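Local coordinates for chitin oligosaccahride binding protein NagB1 (Paenibacillus sp. FPU-7, PDB 7EHP) that binds chitin oligosaccharides such as N,N'-diacetylchitobiose and N,N',N''-triacetylchitotriose, probably as the extracellular receptor of an ABC sugar importer, at residues 50-55 against 60-65; 132-137 against 143-148; 138-143 against 207-212; 174-177 against 183-186. One frame throughout, in Å; residues are numbered along the deposited sequence. Where two conformers were deposited one is given.

Contact 1 (50-55 against 60-65); sequences EKLPAE and NPPKIF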
loop_
_atom_site.group_PDB
_atom_site.type_symbol
_atom_site.label_atom_id
_atom_site.label_comp_id
_atom_site.label_asym_id
_atom_site.label_seq_id
_atom_site.Cartn_x
_atom_site.Cartn_y
_atom_site.Cartn_z
ATOM N N GLU A 50 8.214 6.864 -11.558
ATOM C CA GLU A 50 9.086 7.579 -12.490
ATOM C C GLU A 50 10.458 6.926 -12.664
ATOM O O GLU A 50 10.818 6.544 -13.781
ATOM C CB GLU A 50 9.278 9.029 -12.055
ATOM C CG GLU A 50 8.021 9.908 -12.274
ATOM C CD GLU A 50 7.843 10.378 -13.737
ATOM O OE1 GLU A 50 6.801 10.051 -14.359
ATOM O OE2 GLU A 50 8.735 11.087 -14.260
ATOM N N LYS A 51 11.228 6.798 -11.576
ATOM C CA LYS A 51 12.624 6.372 -11.680
ATOM C C LYS A 51 12.739 4.963 -12.239
ATOM O O LYS A 51 13.413 4.740 -13.250
ATOM C CB LYS A 51 13.302 6.458 -10.314
ATOM C CG LYS A 51 14.816 6.245 -10.360
ATOM C CD LYS A 51 15.501 6.993 -9.216
ATOM C CE LYS A 51 17.028 6.989 -9.344
ATOM N NZ LYS A 51 17.516 7.832 -10.479
ATOM N N LEU A 52 12.105 3.984 -11.570
ATOM C CA LEU A 52 12.223 2.576 -11.952
ATOM C C LEU A 52 11.583 2.283 -13.311
ATOM O O LEU A 52 12.171 1.526 -14.099
ATOM C CB LEU A 52 11.633 1.652 -10.872
ATOM C CG LEU A 52 11.785 0.143 -11.041
ATOM C CD1 LEU A 52 13.236 -0.258 -11.243
ATOM C CD2 LEU A 52 11.185 -0.634 -9.867
ATOM N N PRO A 53 10.394 2.818 -13.634
ATOM C CA PRO A 53 9.890 2.643 -15.011
ATOM C C PRO A 53 10.871 3.119 -16.061
ATOM O O PRO A 53 11.035 2.465 -17.098
ATOM C CB PRO A 53 8.606 3.491 -15.014
ATOM C CG PRO A 53 8.117 3.364 -13.629
ATOM C CD PRO A 53 9.397 3.539 -12.818
ATOM N N ALA A 54 11.544 4.243 -15.812
ATOM C CA ALA A 54 12.519 4.742 -16.774
ATOM C C ALA A 54 13.689 3.774 -16.911
ATOM O O ALA A 54 14.071 3.403 -18.028
ATOM C CB ALA A 54 13.011 6.128 -16.359
ATOM N N GLU A 55 14.264 3.350 -15.778
ATOM C CA GLU A 55 15.374 2.396 -15.811
ATOM C C GLU A 55 14.969 1.095 -16.486
ATOM O O GLU A 55 15.764 0.493 -17.215
ATOM C CB GLU A 55 15.879 2.135 -14.391
ATOM C CG GLU A 55 16.372 3.398 -13.709
ATOM C CD GLU A 55 16.532 3.254 -12.212
ATOM O OE1 GLU A 55 17.462 3.885 -11.674
ATOM O OE2 GLU A 55 15.731 2.532 -11.569
ATOM N N ASN A 60 18.456 -0.732 -17.688
ATOM C CA ASN A 60 19.465 -0.687 -16.625
ATOM C C ASN A 60 18.830 -0.488 -15.243
ATOM O O ASN A 60 19.163 0.455 -14.516
ATOM C CB ASN A 60 20.505 0.394 -16.928
ATOM C CG ASN A 60 19.929 1.807 -16.893
ATOM O OD1 ASN A 60 18.727 2.007 -17.071
ATOM N ND2 ASN A 60 20.794 2.796 -16.671
ATOM N N PRO A 61 17.944 -1.389 -14.825
ATOM C CA PRO A 61 17.385 -1.303 -13.469
ATOM C C PRO A 61 18.440 -1.653 -12.435
ATOM O O PRO A 61 19.484 -2.230 -12.780
ATOM C CB PRO A 61 16.268 -2.354 -13.491
ATOM C CG PRO A 61 16.798 -3.381 -14.445
ATOM C CD PRO A 61 17.392 -2.554 -15.545
ATOM N N PRO A 62 18.202 -1.353 -11.157
ATOM C CA PRO A 62 19.128 -1.815 -10.120
ATOM C C PRO A 62 19.175 -3.333 -10.122
ATOM O O PRO A 62 18.376 -3.998 -10.786
ATOM C CB PRO A 62 18.512 -1.262 -8.828
ATOM C CG PRO A 62 17.652 -0.107 -9.299
ATOM C CD PRO A 62 17.053 -0.656 -10.555
ATOM N N LYS A 63 20.127 -3.897 -9.369
ATOM C CA LYS A 63 20.199 -5.361 -9.324
ATOM C C LYS A 63 19.107 -5.933 -8.423
ATOM O O LYS A 63 18.522 -6.976 -8.734
ATOM C CB LYS A 63 21.593 -5.808 -8.870
ATOM C CG LYS A 63 22.738 -5.428 -9.853
ATOM C CD LYS A 63 22.341 -5.723 -11.311
ATOM C CE LYS A 63 23.390 -5.296 -12.346
ATOM N NZ LYS A 63 23.943 -3.923 -12.129
ATOM N N ILE A 64 18.799 -5.246 -7.328
ATOM C CA ILE A 64 17.707 -5.596 -6.429
ATOM C C ILE A 64 16.885 -4.327 -6.226
ATOM O O ILE A 64 17.460 -3.256 -6.013
ATOM C CB ILE A 64 18.239 -6.123 -5.076
ATOM C CG1 ILE A 64 19.193 -7.308 -5.276
ATOM C CG2 ILE A 64 17.084 -6.473 -4.124
ATOM C CD1 ILE A 64 20.182 -7.486 -4.128
ATOM N N PHE A 65 15.550 -4.429 -6.300
ATOM C CA PHE A 65 14.756 -3.199 -6.311
ATOM C C PHE A 65 13.367 -3.401 -5.727
ATOM O O PHE A 65 12.713 -4.420 -5.965
ATOM C CB PHE A 65 14.608 -2.623 -7.725
ATOM C CG PHE A 65 14.415 -3.663 -8.790
ATOM C CD1 PHE A 65 13.147 -4.169 -9.065
ATOM C CD2 PHE A 65 15.496 -4.130 -9.523
ATOM C CE1 PHE A 65 12.964 -5.126 -10.056
ATOM C CE2 PHE A 65 15.324 -5.084 -10.508
ATOM C CZ PHE A 65 14.070 -5.583 -10.777
HETATM O O HOH W 1 20.044 2.122 -12.134
#
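The second half of a beta-alpha-beta crossover is closed here, where helix 44-58 hands the chain over to strand 64-68 and Leu52 and Glu55 meet Asn60, Pro61, Pro62 and Phe65. One backbone bond joins the two segments: Asn60 N donates to Glu55 O at 3.0 Å. Its angle at the hydrogen is 139° and the donor lies 23° off the carbonyl plane, a bent link that ties the departing chain to the last turns of the helix. The carboxylate of Glu55 reaches across to Pro62, crossing it at about a right angle. With CG opposite the carbonyl carbon (chi1 -60°) and the chain extended beyond, it sets OE2 3.6 Å from Pro62 CD, while OE1 forms a salt bridge with Arg6 on strand 3-7. A water donates to both Glu55 OE1, at 3.2 Å, and Asn60 O, at 3.0 Å, so OE1 is gripped twice and the helix is bridged a second time to the turn. On the apolar part of the contact, Leu52 splits its two methyls: CD1 rests 3.9 Å from Pro62 CD, and CD2 approaches the Phe65 ring obliquely, 4.1 Å from CD1 of the phenylalanine. Strand 3-7 lies between the strands that the crossover joins, 37-41 and 64-68, as expected of the parallel alpha/beta core of a solute-binding protein lobe.

Contact 2 (132-137 against 143-148); sequences LNVDVP and LMDVAA
Leu143 O accepts the N-H of Ala147 at 2.8 Å, a bond within helix 140-152, whose Leu143 and Val146 meet Pro137 and Val134 of the loop. No hydrogen bond crosses between the two segments; the loop 132-137 is held to the helix by apolar contacts. Val146 is the hub. Its CG2, placed opposite its own carbonyl carbon and beside the backbone N, points into the loop and lies 3.9 Å from Val134 CB, with both gamma carbons of Val134 only slightly farther off. The same methyl is 4.1 Å from Pro137 CB and 4.0 Å from Asp135 O, so one methyl meets Val134, Asp135 and Pro137 of the loop. Pro137 spans the other end: its CB lies 3.6 Å from Leu143 N, against the backbone at the start of the helix, and its CG is 4.2 Å from Leu143 CD1. At the outer border, Asp145 extends away from its backbone N (chi1 -180°) and brings OD2 to 4.0 Å from Val134 CG1; a salt bridge from that oxygen to Lys149, one turn on, holds the carboxylate in place there. Phe129 of helix 126-132 touches Val134, Pro137 and Val146, completing the apolar cluster from the preceding helix. That helix ends in a Schellman motif, with Asn133 at positive phi, and the chain then folds back along helix 140-152: a helix-loop-helix corner whose interior is filled by the valines, the proline and the phenylalanine.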
loop_
_atom_site.group_PDB
_atom_site.type_symbol
_atom_site.label_atom_id
_atom_site.label_comp_id
_atom_site.label_asym_id
_atom_site.label_seq_id
_atom_site.Cartn_x
_atom_site.Cartn_y
_atom_site.Cartn_z
ATOM N N LEU A 132 -15.770 11.482 22.809
ATOM C CA LEU A 132 -16.963 11.785 22.035
ATOM C C LEU A 132 -18.131 10.866 22.359
ATOM O O LEU A 132 -19.239 11.117 21.872
ATOM C CB LEU A 132 -16.665 11.678 20.537
ATOM C CG LEU A 132 -15.382 12.315 20.019
ATOM C CD1 LEU A 132 -15.127 11.896 18.571
ATOM C CD2 LEU A 132 -15.481 13.809 20.151
ATOM N N ASN A 133 -17.900 9.801 23.135
ATOM C CA ASN A 133 -18.925 8.818 23.489
ATOM C C ASN A 133 -19.523 8.181 22.235
ATOM O O ASN A 133 -20.736 8.190 22.019
ATOM C CB ASN A 133 -20.019 9.444 24.370
ATOM C CG ASN A 133 -20.866 8.402 25.086
ATOM O OD1 ASN A 133 -22.082 8.558 25.222
ATOM N ND2 ASN A 133 -20.225 7.325 25.540
ATOM N N VAL A 134 -18.638 7.629 21.401
ATOM C CA VAL A 134 -19.025 6.900 20.196
ATOM C C VAL A 134 -18.318 5.551 20.171
ATOM O O VAL A 134 -17.165 5.437 20.605
ATOM C CB VAL A 134 -18.703 7.694 18.913
ATOM C CG1 VAL A 134 -19.657 8.890 18.750
ATOM C CG2 VAL A 134 -17.240 8.144 18.925
ATOM N N ASP A 135 -19.013 4.534 19.647
ATOM C CA ASP A 135 -18.448 3.223 19.377
ATOM C C ASP A 135 -17.787 3.219 18.007
ATOM O O ASP A 135 -17.868 4.185 17.243
ATOM C CB ASP A 135 -19.521 2.130 19.409
ATOM C CG ASP A 135 -20.281 2.076 20.711
ATOM O OD1 ASP A 135 -19.747 2.527 21.747
ATOM O OD2 ASP A 135 -21.418 1.558 20.689
ATOM N N VAL A 136 -17.158 2.092 17.677
ATOM C CA VAL A 136 -16.589 1.913 16.338
ATOM C C VAL A 136 -17.717 1.918 15.316
ATOM O O VAL A 136 -18.708 1.180 15.489
ATOM C CB VAL A 136 -15.775 0.604 16.269
ATOM C CG1 VAL A 136 -15.518 0.183 14.822
ATOM C CG2 VAL A 136 -14.467 0.787 17.018
ATOM N N PRO A 137 -17.633 2.712 14.242
ATOM C CA PRO A 137 -18.750 2.795 13.290
ATOM C C PRO A 137 -18.700 1.623 12.326
ATOM O O PRO A 137 -17.683 1.376 11.674
ATOM C CB PRO A 137 -18.497 4.126 12.571
ATOM C CG PRO A 137 -16.961 4.189 12.538
ATOM C CD PRO A 137 -16.566 3.684 13.917
ATOM N N LEU A 143 -20.680 6.238 10.704
ATOM C CA LEU A 143 -19.490 7.034 10.396
ATOM C C LEU A 143 -19.807 8.523 10.384
ATOM O O LEU A 143 -19.046 9.334 10.930
ATOM C CB LEU A 143 -18.912 6.600 9.049
ATOM C CG LEU A 143 -17.589 7.215 8.576
ATOM C CD1 LEU A 143 -16.530 7.193 9.673
ATOM C CD2 LEU A 143 -17.091 6.484 7.326
ATOM N N MET A 144 -20.933 8.894 9.767
ATOM C CA MET A 144 -21.339 10.292 9.696
ATOM C C MET A 144 -21.507 10.884 11.093
ATOM O O MET A 144 -21.080 12.010 11.360
ATOM C CB MET A 144 -22.646 10.384 8.912
ATOM C CG MET A 144 -22.552 10.045 7.419
ATOM S SD MET A 144 -21.123 10.697 6.535
ATOM C CE MET A 144 -21.695 12.339 6.340
ATOM N N ASP A 145 -22.120 10.123 12.001
ATOM C CA ASP A 145 -22.287 10.568 13.385
ATOM C C ASP A 145 -20.935 10.759 14.076
ATOM O O ASP A 145 -20.692 11.781 14.731
ATOM C CB ASP A 145 -23.151 9.539 14.125
ATOM C CG ASP A 145 -23.397 9.901 15.562
ATOM O OD1 ASP A 145 -23.995 10.971 15.820
ATOM O OD2 ASP A 145 -22.974 9.106 16.437
ATOM N N VAL A 146 -20.037 9.778 13.931
ATOM C CA VAL A 146 -18.705 9.865 14.530
ATOM C C VAL A 146 -17.976 11.093 14.007
ATOM O O VAL A 146 -17.423 11.886 14.779
ATOM C CB VAL A 146 -17.913 8.576 14.241
ATOM C CG1 VAL A 146 -16.421 8.762 14.544
ATOM C CG2 VAL A 146 -18.492 7.423 15.032
ATOM N N ALA A 147 -17.994 11.279 12.683
ATOM C CA ALA A 147 -17.284 12.390 12.058
ATOM C C ALA A 147 -17.863 13.735 12.483
ATOM O O ALA A 147 -17.111 14.684 12.765
ATOM C CB ALA A 147 -17.336 12.235 10.537
ATOM N N ALA A 148 -19.199 13.837 12.523
ATOM C CA ALA A 148 -19.854 15.075 12.955
ATOM C C ALA A 148 -19.517 15.422 14.404
ATOM O O ALA A 148 -19.245 16.586 14.723
ATOM C CB ALA A 148 -21.367 14.954 12.781
#

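Contact 3 (138-143 against 207-212); sequences RRWEDL and YDTLLK
Trp140 and Leu210 make the close part of this helix-helix contact, while Thr209 marks its slack border. The indole leads with its six-membered ring: CH2 lies 4.0 Å from Leu210 CD2 and 4.1 Å from Leu210 CG, the leucine arriving obliquely to the ring. Trp140 gets there because its CG points away from the backbone N (chi1 -177°), which throws the ring clear of helix 140-152 and across to helix 198-213. Leu210 is buried, and Met171 of helix 165-180 and Leu216 also touch it. Toward the partly exposed side the packing thins: Thr209 CG2 stands at the ring edge, near its plane, but no closer than 4.5 Å to Trp140 CZ2. Arg206, a turn earlier on the same helix, adds a cation-pi contact to the indole. The start of the tryptophan's helix has its own polar bonds. Asp142 OD2, at position N3, uses its anti lone pair to accept the backbone N-H of the N-cap residue Arg139 at 2.9 Å, with an N-H...O angle of 131°; Arg138 N makes a weak bond to the same oxygen. The whole is a two-helix packing in which Trp140 makes the main contact between these segments, with Met144 touching Thr209 one turn on, part of the helical layer of a solute-binding protein lobe.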
loop_
_atom_site.group_PDB
_atom_site.type_symbol
_atom_site.label_atom_id
_atom_site.label_comp_id
_atom_site.label_asym_id
_atom_site.label_seq_id
_atom_site.Cartn_x
_atom_site.Cartn_y
_atom_site.Cartn_z
ATOM N N ARG A 138 -19.805 0.892 12.233
ATOM C CA ARG A 138 -19.851 -0.272 11.359
ATOM C C ARG A 138 -20.587 -0.024 10.052
ATOM O O ARG A 138 -20.458 -0.829 9.128
ATOM C CB ARG A 138 -20.480 -1.470 12.076
ATOM C CG ARG A 138 -19.436 -2.377 12.725
ATOM C CD ARG A 138 -18.155 -2.512 11.859
ATOM N NE ARG A 138 -18.152 -3.688 10.984
ATOM C CZ ARG A 138 -18.664 -3.733 9.755
ATOM N NH1 ARG A 138 -19.204 -2.659 9.215
ATOM N NH2 ARG A 138 -18.618 -4.858 9.056
ATOM N N ARG A 139 -21.323 1.072 9.926
ATOM C CA ARG A 139 -21.992 1.368 8.667
ATOM C C ARG A 139 -21.870 2.863 8.410
ATOM O O ARG A 139 -21.419 3.614 9.273
ATOM C CB ARG A 139 -23.451 0.908 8.694
ATOM C CG ARG A 139 -23.601 -0.599 8.722
ATOM C CD ARG A 139 -24.993 -1.023 8.298
ATOM N NE ARG A 139 -26.000 -0.442 9.177
ATOM C CZ ARG A 139 -27.255 -0.183 8.821
ATOM N NH1 ARG A 139 -27.694 -0.468 7.603
ATOM N NH2 ARG A 139 -28.076 0.362 9.696
ATOM N N TRP A 140 -22.290 3.296 7.212
ATOM C CA TRP A 140 -22.084 4.685 6.796
ATOM C C TRP A 140 -22.714 5.669 7.773
ATOM O O TRP A 140 -22.079 6.653 8.178
ATOM C CB TRP A 140 -22.637 4.910 5.385
ATOM C CG TRP A 140 -22.397 6.307 4.867
ATOM C CD1 TRP A 140 -23.281 7.358 4.880
ATOM C CD2 TRP A 140 -21.193 6.805 4.277
ATOM N NE1 TRP A 140 -22.697 8.470 4.336
ATOM C CE2 TRP A 140 -21.418 8.157 3.951
ATOM C CE3 TRP A 140 -19.947 6.235 3.987
ATOM C CZ2 TRP A 140 -20.447 8.948 3.345
ATOM C CZ3 TRP A 140 -18.981 7.022 3.387
ATOM C CH2 TRP A 140 -19.240 8.365 3.066
ATOM N N GLU A 141 -23.966 5.422 8.172
ATOM C CA GLU A 141 -24.638 6.406 9.010
ATOM C C GLU A 141 -23.984 6.512 10.383
ATOM O O GLU A 141 -24.011 7.588 10.994
ATOM C CB GLU A 141 -26.131 6.073 9.127
ATOM C CG GLU A 141 -26.914 6.352 7.846
ATOM C CD GLU A 141 -26.755 7.789 7.333
ATOM O OE1 GLU A 141 -26.880 8.733 8.149
ATOM O OE2 GLU A 141 -26.500 7.974 6.112
ATOM N N ASP A 142 -23.378 5.425 10.875
ATOM C CA ASP A 142 -22.560 5.526 12.082
ATOM C C ASP A 142 -21.361 6.434 11.837
ATOM O O ASP A 142 -21.039 7.297 12.661
ATOM C CB ASP A 142 -22.063 4.145 12.535
ATOM C CG ASP A 142 -23.174 3.105 12.666
ATOM O OD1 ASP A 142 -24.175 3.389 13.348
ATOM O OD2 ASP A 142 -23.008 1.980 12.121
ATOM N N LEU A 143 -20.680 6.238 10.704
ATOM C CA LEU A 143 -19.490 7.034 10.396
ATOM C C LEU A 143 -19.807 8.523 10.384
ATOM O O LEU A 143 -19.046 9.334 10.930
ATOM C CB LEU A 143 -18.912 6.600 9.049
ATOM C CG LEU A 143 -17.589 7.215 8.576
ATOM C CD1 LEU A 143 -16.530 7.193 9.673
ATOM C CD2 LEU A 143 -17.091 6.484 7.326
ATOM N N TYR A 207 -17.179 9.813 -1.284
ATOM C CA TYR A 207 -15.902 10.446 -1.008
ATOM C C TYR A 207 -16.039 11.961 -1.059
ATOM O O TYR A 207 -15.554 12.672 -0.170
ATOM C CB TYR A 207 -14.894 9.937 -2.037
ATOM C CG TYR A 207 -13.449 10.364 -1.863
ATOM C CD1 TYR A 207 -13.013 11.643 -2.235
ATOM C CD2 TYR A 207 -12.499 9.458 -1.396
ATOM C CE1 TYR A 207 -11.662 12.010 -2.104
ATOM C CE2 TYR A 207 -11.160 9.809 -1.269
ATOM C CZ TYR A 207 -10.742 11.069 -1.620
ATOM O OH TYR A 207 -9.390 11.373 -1.482
ATOM N N ASP A 208 -16.692 12.468 -2.115
ATOM C CA ASP A 208 -16.924 13.905 -2.256
ATOM C C ASP A 208 -17.743 14.457 -1.091
ATOM O O ASP A 208 -17.522 15.590 -0.649
ATOM C CB ASP A 208 -17.628 14.186 -3.589
ATOM C CG ASP A 208 -17.417 15.618 -4.087
ATOM O OD1 ASP A 208 -16.415 16.268 -3.718
ATOM O OD2 ASP A 208 -18.264 16.090 -4.865
ATOM N N THR A 209 -18.697 13.668 -0.576
ATOM C CA THR A 209 -19.450 14.099 0.602
ATOM C C THR A 209 -18.510 14.327 1.780
ATOM O O THR A 209 -18.642 15.305 2.517
ATOM C CB THR A 209 -20.540 13.060 0.944
ATOM O OG1 THR A 209 -21.629 13.147 0.007
ATOM C CG2 THR A 209 -21.090 13.267 2.352
ATOM N N LEU A 210 -17.532 13.440 1.957
ATOM C CA LEU A 210 -16.536 13.638 3.006
ATOM C C LEU A 210 -15.767 14.931 2.783
ATOM O O LEU A 210 -15.449 15.653 3.739
ATOM C CB LEU A 210 -15.576 12.442 3.037
ATOM C CG LEU A 210 -16.168 11.094 3.440
ATOM C CD1 LEU A 210 -15.034 10.066 3.557
ATOM C CD2 LEU A 210 -16.933 11.177 4.743
ATOM N N LEU A 211 -15.465 15.240 1.522
ATOM C CA LEU A 211 -14.821 16.507 1.202
ATOM C C LEU A 211 -15.745 17.677 1.524
ATOM O O LEU A 211 -15.334 18.637 2.193
ATOM C CB LEU A 211 -14.408 16.510 -0.276
ATOM C CG LEU A 211 -13.265 15.557 -0.706
ATOM C CD1 LEU A 211 -13.098 15.516 -2.242
ATOM C CD2 LEU A 211 -11.934 15.961 -0.051
ATOM N N LYS A 212 -17.002 17.603 1.060
ATOM C CA LYS A 212 -17.967 18.700 1.200
ATOM C C LYS A 212 -18.292 19.011 2.655
ATOM O O LYS A 212 -18.734 20.121 2.968
ATOM C CB LYS A 212 -19.273 18.356 0.467
ATOM C CG LYS A 212 -19.133 18.339 -1.042
ATOM C CD LYS A 212 -20.482 18.194 -1.721
ATOM C CE LYS A 212 -20.307 17.741 -3.164
ATOM N NZ LYS A 212 -21.588 17.297 -3.774
#

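Contact 4 (174-177 against 183-186); sequences TLWV and DSVP
Trp176 meets Ser184 and Val185 with the edge of its indole, in a buried corner where helix 165-180 gives way, after a short connection, to helix 184-190. Val185 supplies the apolar contact: its CG2, anti to the valine's own carbonyl carbon, lies near the ring plane, 3.5 Å from Trp176 NE1 and 4.0 Å from Trp176 CZ2, so the methyl sits at the ring edge between NE1 and CZ2. The two side chains cross at about a right angle. Val177 backs this pair from the next position of the helix, its CG2 4.3 Å from Val185 CG2. Ser184 OG takes the neighbouring place at the edge, in the indole plane, 3.5 Å from both Trp176 CD1 and Trp176 NE1. The second shell sets these groups. Ser184 OG is hydrogen-bonded to Gly181 O, in the connection itself, which fixes the hydroxyl beside the ring. Trp195 and Phe353 each make an edge-to-face pair with the indole, and Phe350 on strand 348-350 touches Val177. Farther out, the Trp176 side chain is about 10 Å from a bound NAG, near the sugar site but not touching that NAG. The indole owes its direction to chi1 of 80°, which sets Trp176 CG between the backbone N and the carbonyl carbon.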
loop_
_atom_site.group_PDB
_atom_site.type_symbol
_atom_site.label_atom_id
_atom_site.label_comp_id
_atom_site.label_asym_id
_atom_site.label_seq_id
_atom_site.Cartn_x
_atom_site.Cartn_y
_atom_site.Cartn_z
ATOM N N THR A 174 -11.412 1.856 -1.727
ATOM C CA THR A 174 -12.346 1.107 -0.859
ATOM C C THR A 174 -13.756 1.653 -0.952
ATOM O O THR A 174 -14.724 0.887 -0.869
ATOM C CB THR A 174 -11.888 1.179 0.610
ATOM O OG1 THR A 174 -10.699 0.425 0.853
ATOM C CG2 THR A 174 -12.996 0.725 1.586
ATOM N N LEU A 175 -13.898 2.965 -1.155
ATOM C CA LEU A 175 -15.247 3.500 -1.270
ATOM C C LEU A 175 -15.931 3.013 -2.542
ATOM O O LEU A 175 -17.075 2.563 -2.482
ATOM C CB LEU A 175 -15.215 5.024 -1.200
ATOM C CG LEU A 175 -15.376 5.537 0.236
ATOM C CD1 LEU A 175 -15.209 7.059 0.288
ATOM C CD2 LEU A 175 -16.743 5.126 0.771
ATOM N N TRP A 176 -15.258 3.073 -3.709
ATOM C CA TRP A 176 -16.005 2.637 -4.893
ATOM C C TRP A 176 -16.113 1.118 -4.948
ATOM O O TRP A 176 -17.027 0.598 -5.591
ATOM C CB TRP A 176 -15.435 3.141 -6.248
ATOM C CG TRP A 176 -14.219 2.386 -6.839
ATOM C CD1 TRP A 176 -14.269 1.190 -7.490
ATOM C CD2 TRP A 176 -12.871 2.873 -7.028
ATOM N NE1 TRP A 176 -13.026 0.831 -7.950
ATOM C CE2 TRP A 176 -12.148 1.846 -7.686
ATOM C CE3 TRP A 176 -12.187 4.043 -6.655
ATOM C CZ2 TRP A 176 -10.782 1.954 -7.982
ATOM C CZ3 TRP A 176 -10.836 4.146 -6.944
ATOM C CH2 TRP A 176 -10.145 3.105 -7.604
ATOM N N VAL A 177 -15.196 0.389 -4.301
ATOM C CA VAL A 177 -15.352 -1.060 -4.202
ATOM C C VAL A 177 -16.489 -1.405 -3.243
ATOM O O VAL A 177 -17.245 -2.361 -3.473
ATOM C CB VAL A 177 -14.032 -1.747 -3.783
ATOM C CG1 VAL A 177 -14.280 -3.225 -3.373
ATOM C CG2 VAL A 177 -12.982 -1.662 -4.912
ATOM N N ASP A 183 -15.007 -6.591 -8.118
ATOM C CA ASP A 183 -14.941 -6.963 -9.526
ATOM C C ASP A 183 -15.046 -5.752 -10.471
ATOM O O ASP A 183 -14.859 -5.907 -11.690
ATOM C CB ASP A 183 -16.044 -7.997 -9.803
ATOM C CG ASP A 183 -15.726 -8.904 -10.986
ATOM O OD1 ASP A 183 -15.496 -8.419 -12.117
ATOM O OD2 ASP A 183 -15.627 -10.130 -10.750
ATOM N N SER A 184 -15.301 -4.549 -9.941
ATOM C CA SER A 184 -15.325 -3.356 -10.782
ATOM C C SER A 184 -13.963 -3.079 -11.411
ATOM O O SER A 184 -13.879 -2.657 -12.574
ATOM C CB SER A 184 -15.779 -2.157 -9.959
ATOM O OG SER A 184 -14.898 -1.953 -8.872
ATOM N N VAL A 185 -12.883 -3.308 -10.667
ATOM C CA VAL A 185 -11.572 -2.870 -11.143
ATOM C C VAL A 185 -11.076 -3.794 -12.260
ATOM O O VAL A 185 -10.714 -3.290 -13.337
ATOM C CB VAL A 185 -10.568 -2.758 -9.980
ATOM C CG1 VAL A 185 -9.281 -2.091 -10.464
ATOM C CG2 VAL A 185 -11.172 -1.988 -8.824
ATOM N N PRO A 186 -11.052 -5.127 -12.095
ATOM C CA PRO A 186 -10.764 -5.971 -13.272
ATOM C C PRO A 186 -11.720 -5.704 -14.427
ATOM O O PRO A 186 -11.323 -5.756 -15.599
ATOM C CB PRO A 186 -10.925 -7.390 -12.710
ATOM C CG PRO A 186 -10.605 -7.249 -11.276
ATOM C CD PRO A 186 -11.330 -5.981 -10.922
#

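In the fold
Contact 1 comes first along the chain and stands apart: its centre is about 45 Å from that of contact 2, about 39 Å from contact 3 and about 30 Å from contact 4, and it lies across the chain's centre from contacts 2 and 3. Those two interleave along the chain and share Leu143 and helix 140-152, with centres about 11 Å apart; Pro137 CB touches Asp142 CB at 3.6 Å. Contact 4 is nested within the loop that contact 3 closes and meets it where Trp140 CZ3 lies 3.9 Å from Leu175 CD2. Contacts 2 and 3, and 3 and 4, thus touch in turn, a packed series consistent with one lobe of a two-lobed solute-binding fold that holds the glycan between its lobes.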